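Local atomic coordinates of ORF10 (Moritella marina, PDB entry 6RIW), a protein that probably carries out the chain-extending condensation of polyunsaturated fatty acid synthesis, this fragment being its ketosynthase–chain length factor didomain. Residues G569-E572 with G573-V576; E810-A813 with E814-A817. All blocks are in the same frame, centred on the assembly; numbering follows the deposited sequence.

Interaction 1 of 2, residues G569-E572 with G573-V576; sequences GLVE and GRNV
Val571 and Arg574 make the principal side-chain contact of this short loop, with the valine lying over one face of the guanidinium group. The touching atom is CG1, placed anti to the backbone N (chi1 176°). Val571 CG1 stands 3.7 Å above the guanidinium plane, displaced toward its rim, and its nearest atom there is Arg574 NH2 at 3.9 Å. The arginine reaches this position through a kink at chi2 (-72°), which turns the chain back over the preceding residues; it is extended at the next torsion and turns once more at the last, which sets the guanidinium plane against the valine. At the root of the side chain the fit is close, since Arg574 CG lies 3.2 Å from Val571 O. What further fixes the far end is a salt bridge from Arg574 NH1 to Glu686 OE1.

Glu572 and Gly573 occupy the corner between the two. The positive phi of Gly573 (84°) and a separation of 6.5 Å between Val571 CA and Arg574 CA fit a turn resembling type II. A second, tighter bend follows at Asn575, the centre of an inverse gamma turn, where Val576 N gives a weak hydrogen bond of 3.0 Å to Arg574 O. The apolar side is looser: Leu570 CD1 approaches Val576 CG1 at 4.4 Å, and both residues also rest on Phe655.

The loop leaves helix 552-567 through a Schellman motif at Gly569 and runs into strand 576-581, which pairs in parallel with strands 659-663 and 687-694. Leu570 packs on Trp653, at the end of helix 642-653, and on Ala687 and Ile689 of strand 687-694, while backbone hydrogen bonds link Gly573, Arg574 and Asn575 to Trp653, Ser656 and Glu686 respectively.

Interaction 2 of 2, residues E810-A813 with E814-A817; sequences ENNA and EKTA
Backbone hydrogen bonds of the i to i+4 kind join Glu810 to Glu814, Asn811 to Lys815, Asn812 to Thr816 and Ala813 to Ala817, as expected of an alpha helix. The first is the straightest, with 160° at the hydrogen; Lys815 N to Asn811 O is the shortest, at 2.8 Å. Thr816 N bends more (144°) and has a weak second acceptor, Ala813 O, at 3.3 Å.

Two waters add bridges, one between two side chains and one between a backbone carbonyl and a hydroxyl. One donates to Asn811 OD1 at 2.9 Å and to Glu814 OE1 at 2.8 Å. The other donates to Asn812 O at 2.8 Å and meets Thr816 OG1 at 3.1 Å; the hydroxyl lies beside its own backbone N (chi1 -64°), turned back toward the preceding helical turn.

Polar ends find firmer partners outside, mostly in the loop leading to the helix. The buried Glu814 carboxylate takes His803 N on OE2 and Ala804 N on OE1, with Asn869 ND2 of strand 865-870 also on OE2; Asn811 OD1 accepts from Gly806 N, and Glu810 OE1 pairs with Ser805 OG. Helix 808-821 connects strands 797-801 and 826-828 in a beta-alpha-beta unit, and Glu814, Thr816 and Ala817 pack against helix 776-790.

Interactions 1 and 2 both belong to the second of the two ketosynthase-like units, presumably the chain length factor, but to different halves of it: 569-576 falls in the N-terminal family region and 810-817 in the C-terminal one. Their centres are 42 Å apart and their nearest atoms about 30 Å, so they do not touch. Each borders a parallel strand pairing, interaction 1 as the lead-in to strand 576-581 and interaction 2 as the helical connection between strands 797-801 and 826-828. Both are remote from the magnesium site at Met1 and Lys286, and neither includes a residue known to bind metal.

Interaction 1 of 2, residues G569-E572 with G573-V576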
ATOM      1  N   GLY A 569       9.892  25.648   3.187  1.00 21.39           N
ATOM      2  CA  GLY A 569       9.660  26.747   2.261  1.00 21.83           C
ATOM      3  C   GLY A 569       9.044  26.345   0.938  1.00 23.63           C
ATOM      4  O   GLY A 569       9.264  27.018  -0.077  1.00 20.78           O
ATOM      5  N   LEU A 570       8.276  25.260   0.904  1.00 19.06           N
ATOM      6  CA  LEU A 570       7.689  24.854  -0.364  1.00 17.15           C
ATOM      7  C   LEU A 570       6.629  25.860  -0.824  1.00 18.42           C
ATOM      8  O   LEU A 570       6.079  26.630  -0.037  1.00 16.96           O
ATOM      9  CB  LEU A 570       7.087  23.451  -0.251  1.00 16.80           C
ATOM     10  CG  LEU A 570       8.104  22.328   0.012  1.00 17.81           C
ATOM     11  CD1 LEU A 570       7.454  20.960  -0.148  1.00 18.19           C
ATOM     12  CD2 LEU A 570       9.332  22.440  -0.901  1.00 18.55           C
ATOM     13  N   VAL A 571       6.334  25.813  -2.121  1.00 19.83           N
ATOM     14  CA  VAL A 571       5.433  26.743  -2.803  1.00 22.61           C
ATOM     15  C   VAL A 571       4.318  25.948  -3.473  1.00 21.97           C
ATOM     16  O   VAL A 571       4.590  24.959  -4.165  1.00 20.07           O
ATOM     17  CB  VAL A 571       6.193  27.576  -3.857  1.00 23.25           C
ATOM     18  CG1 VAL A 571       5.227  28.484  -4.626  1.00 24.92           C
ATOM     19  CG2 VAL A 571       7.308  28.388  -3.189  1.00 23.13           C
ATOM     20  N   GLU A 572       3.075  26.408  -3.305  1.00 22.13           N
ATOM     21  CA  GLU A 572       1.926  25.749  -3.914  1.00 22.80           C
ATOM     22  C   GLU A 572       1.992  25.789  -5.438  1.00 24.82           C
ATOM     23  O   GLU A 572       2.583  26.694  -6.042  1.00 21.27           O
ATOM     24  CB  GLU A 572       0.627  26.405  -3.433  1.00 26.73           C
ATOM     25  CG  GLU A 572       0.523  26.514  -1.922  1.00 29.53           C
ATOM     26  CD  GLU A 572      -0.843  27.011  -1.425  1.00 42.11           C
ATOM     27  OE1 GLU A 572      -1.599  27.649  -2.206  1.00 36.71           O
ATOM     28  OE2 GLU A 572      -1.151  26.765  -0.234  1.00 43.75           O
ATOM     29  N   GLY A 573       1.390  24.776  -6.062  1.00 20.99           N
ATOM     30  CA  GLY A 573       1.256  24.731  -7.503  1.00 22.06           C
ATOM     31  C   GLY A 573       2.443  24.188  -8.259  1.00 24.65           C
ATOM     32  O   GLY A 573       2.514  24.362  -9.477  1.00 25.83           O
ATOM     33  N   ARG A 574       3.370  23.517  -7.586  1.00 21.10           N
ATOM     34  CA  ARG A 574       4.629  23.109  -8.181  1.00 20.20           C
ATOM     35  C   ARG A 574       4.670  21.599  -8.384  1.00 19.92           C
ATOM     36  O   ARG A 574       3.852  20.852  -7.845  1.00 16.53           O
ATOM     37  CB  ARG A 574       5.799  23.554  -7.301  1.00 23.71           C
ATOM     38  CG  ARG A 574       5.880  25.064  -7.121  1.00 28.68           C
ATOM     39  CD  ARG A 574       6.345  25.751  -8.414  1.00 31.88           C
ATOM     40  NE  ARG A 574       6.620  27.174  -8.194  1.00 37.83           N
ATOM     41  CZ  ARG A 574       7.713  27.645  -7.600  1.00 38.92           C
ATOM     42  NH1 ARG A 574       8.647  26.813  -7.162  1.00 37.96           N
ATOM     43  NH2 ARG A 574       7.879  28.954  -7.447  1.00 40.97           N
ATOM     44  N   ASN A 575       5.639  21.170  -9.189  1.00 18.66           N
ATOM     45  CA  ASN A 575       5.885  19.768  -9.516  1.00 20.05           C
ATOM     46  C   ASN A 575       6.645  19.186  -8.330  1.00 16.99           C
ATOM     47  O   ASN A 575       7.871  19.187  -8.300  1.00 18.77           O
ATOM     48  CB  ASN A 575       6.680  19.662 -10.816  1.00 21.83           C
ATOM     49  CG  ASN A 575       6.901  18.216 -11.276  1.00 20.60           C
ATOM     50  OD1 ASN A 575       6.431  17.264 -10.650  1.00 20.90           O
ATOM     51  ND2 ASN A 575       7.627  18.053 -12.379  1.00 21.80           N
ATOM     52  N   VAL A 576       5.904  18.756  -7.313  1.00 15.94           N
ATOM     53  CA  VAL A 576       6.464  18.186  -6.089  1.00 16.57           C
ATOM     54  C   VAL A 576       5.830  16.825  -5.887  1.00 16.09           C
ATOM     55  O   VAL A 576       4.611  16.673  -6.061  1.00 15.53           O
ATOM     56  CB  VAL A 576       6.207  19.092  -4.868  1.00 14.62           C
ATOM     57  CG1 VAL A 576       6.500  18.372  -3.514  1.00 12.67           C
ATOM     58  CG2 VAL A 576       7.052  20.346  -4.969  1.00 15.83           C
TER

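Interaction 2 of 2, residues E810-A813 with E814-A817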
ATOM      1  N   GLU A 810      17.804  -9.647  15.228  1.00 11.73           N
ATOM      2  CA  GLU A 810      18.239  -8.369  14.656  1.00 13.46           C
ATOM      3  C   GLU A 810      19.266  -7.688  15.549  1.00 13.09           C
ATOM      4  O   GLU A 810      20.329  -7.244  15.073  1.00 11.28           O
ATOM      5  CB  GLU A 810      17.019  -7.464  14.417  1.00 14.16           C
ATOM      6  CG  GLU A 810      16.110  -8.017  13.303  1.00 14.62           C
ATOM      7  CD  GLU A 810      14.838  -7.180  13.043  1.00 21.27           C
ATOM      8  OE1 GLU A 810      14.443  -6.351  13.908  1.00 18.64           O
ATOM      9  OE2 GLU A 810      14.218  -7.395  11.964  1.00 20.68           O
ATOM     10  N   ASN A 811      18.980  -7.607  16.853  1.00 11.60           N
ATOM     11  CA  ASN A 811      19.950  -7.013  17.769  1.00 13.26           C
ATOM     12  C   ASN A 811      21.279  -7.757  17.719  1.00 15.60           C
ATOM     13  O   ASN A 811      22.349  -7.134  17.738  1.00 15.24           O
ATOM     14  CB  ASN A 811      19.410  -7.011  19.198  1.00 12.37           C
ATOM     15  CG  ASN A 811      18.510  -5.825  19.484  1.00 15.80           C
ATOM     16  OD1 ASN A 811      17.936  -5.219  18.570  1.00 15.23           O
ATOM     17  ND2 ASN A 811      18.377  -5.483  20.754  1.00 16.02           N
ATOM     18  N   ASN A 812      21.233  -9.092  17.667  1.00 15.91           N
ATOM     19  CA  ASN A 812      22.477  -9.861  17.720  1.00 16.75           C
ATOM     20  C   ASN A 812      23.292  -9.693  16.444  1.00 17.19           C
ATOM     21  O   ASN A 812      24.528  -9.618  16.501  1.00 15.85           O
ATOM     22  CB  ASN A 812      22.186 -11.340  17.988  1.00 15.97           C
ATOM     23  CG  ASN A 812      21.674 -11.586  19.408  1.00 19.41           C
ATOM     24  OD1 ASN A 812      21.817 -10.738  20.292  1.00 22.97           O
ATOM     25  ND2 ASN A 812      21.038 -12.725  19.615  1.00 19.21           N
ATOM     26  N   ALA A 813      22.634  -9.595  15.284  1.00 15.47           N
ATOM     27  CA  ALA A 813      23.384  -9.323  14.061  1.00 15.13           C
ATOM     28  C   ALA A 813      24.055  -7.953  14.127  1.00 14.49           C
ATOM     29  O   ALA A 813      25.204  -7.791  13.689  1.00 14.24           O
ATOM     30  CB  ALA A 813      22.476  -9.436  12.827  1.00 13.33           C
ATOM     31  N   GLU A 814      23.370  -6.960  14.694  1.00 12.96           N
ATOM     32  CA  GLU A 814      23.979  -5.636  14.820  1.00 13.87           C
ATOM     33  C   GLU A 814      25.097  -5.615  15.859  1.00 17.13           C
ATOM     34  O   GLU A 814      26.078  -4.882  15.685  1.00 16.10           O
ATOM     35  CB  GLU A 814      22.925  -4.589  15.173  1.00 13.96           C
ATOM     36  CG  GLU A 814      21.953  -4.272  14.022  1.00 14.67           C
ATOM     37  CD  GLU A 814      21.099  -3.039  14.340  1.00 18.31           C
ATOM     38  OE1 GLU A 814      20.391  -3.074  15.378  1.00 18.21           O
ATOM     39  OE2 GLU A 814      21.141  -2.048  13.555  1.00 19.35           O
ATOM     40  N   LYS A 815      24.962  -6.391  16.943  1.00 14.78           N
ATOM     41  CA  LYS A 815      26.032  -6.456  17.942  1.00 17.47           C
ATOM     42  C   LYS A 815      27.309  -7.021  17.345  1.00 18.40           C
ATOM     43  O   LYS A 815      28.412  -6.690  17.795  1.00 18.72           O
ATOM     44  CB  LYS A 815      25.605  -7.311  19.133  1.00 17.71           C
ATOM     45  CG  LYS A 815      24.917  -6.567  20.237  1.00 24.98           C
ATOM     46  CD  LYS A 815      24.460  -7.551  21.330  1.00 27.84           C
ATOM     47  CE  LYS A 815      25.615  -8.431  21.789  1.00 33.99           C
ATOM     48  NZ  LYS A 815      25.148  -9.532  22.691  1.00 43.91           N
ATOM     49  N   THR A 816      27.180  -7.879  16.345  1.00 16.41           N
ATOM     50  CA  THR A 816      28.345  -8.422  15.665  1.00 19.40           C
ATOM     51  C   THR A 816      28.909  -7.405  14.671  1.00 21.89           C
ATOM     52  O   THR A 816      30.092  -7.056  14.731  1.00 19.70           O
ATOM     53  CB  THR A 816      27.950  -9.747  14.980  1.00 20.34           C
ATOM     54  OG1 THR A 816      27.577 -10.709  15.982  1.00 22.61           O
ATOM     55  CG2 THR A 816      29.077 -10.324  14.127  1.00 21.45           C
ATOM     56  N   ALA A 817      28.055  -6.859  13.801  1.00 17.17           N
ATOM     57  CA  ALA A 817      28.543  -6.085  12.658  1.00 18.98           C
ATOM     58  C   ALA A 817      28.949  -4.653  13.014  1.00 16.61           C
ATOM     59  O   ALA A 817      29.970  -4.159  12.510  1.00 19.57           O
ATOM     60  CB  ALA A 817      27.465  -6.065  11.567  1.00 17.83           C
TER
HETATM   61  O   HOH W   1      18.047  -4.556  15.762  1.00 15.09           O
HETATM   62  O   HOH W   2      25.851 -10.879  18.593  1.00 27.40           O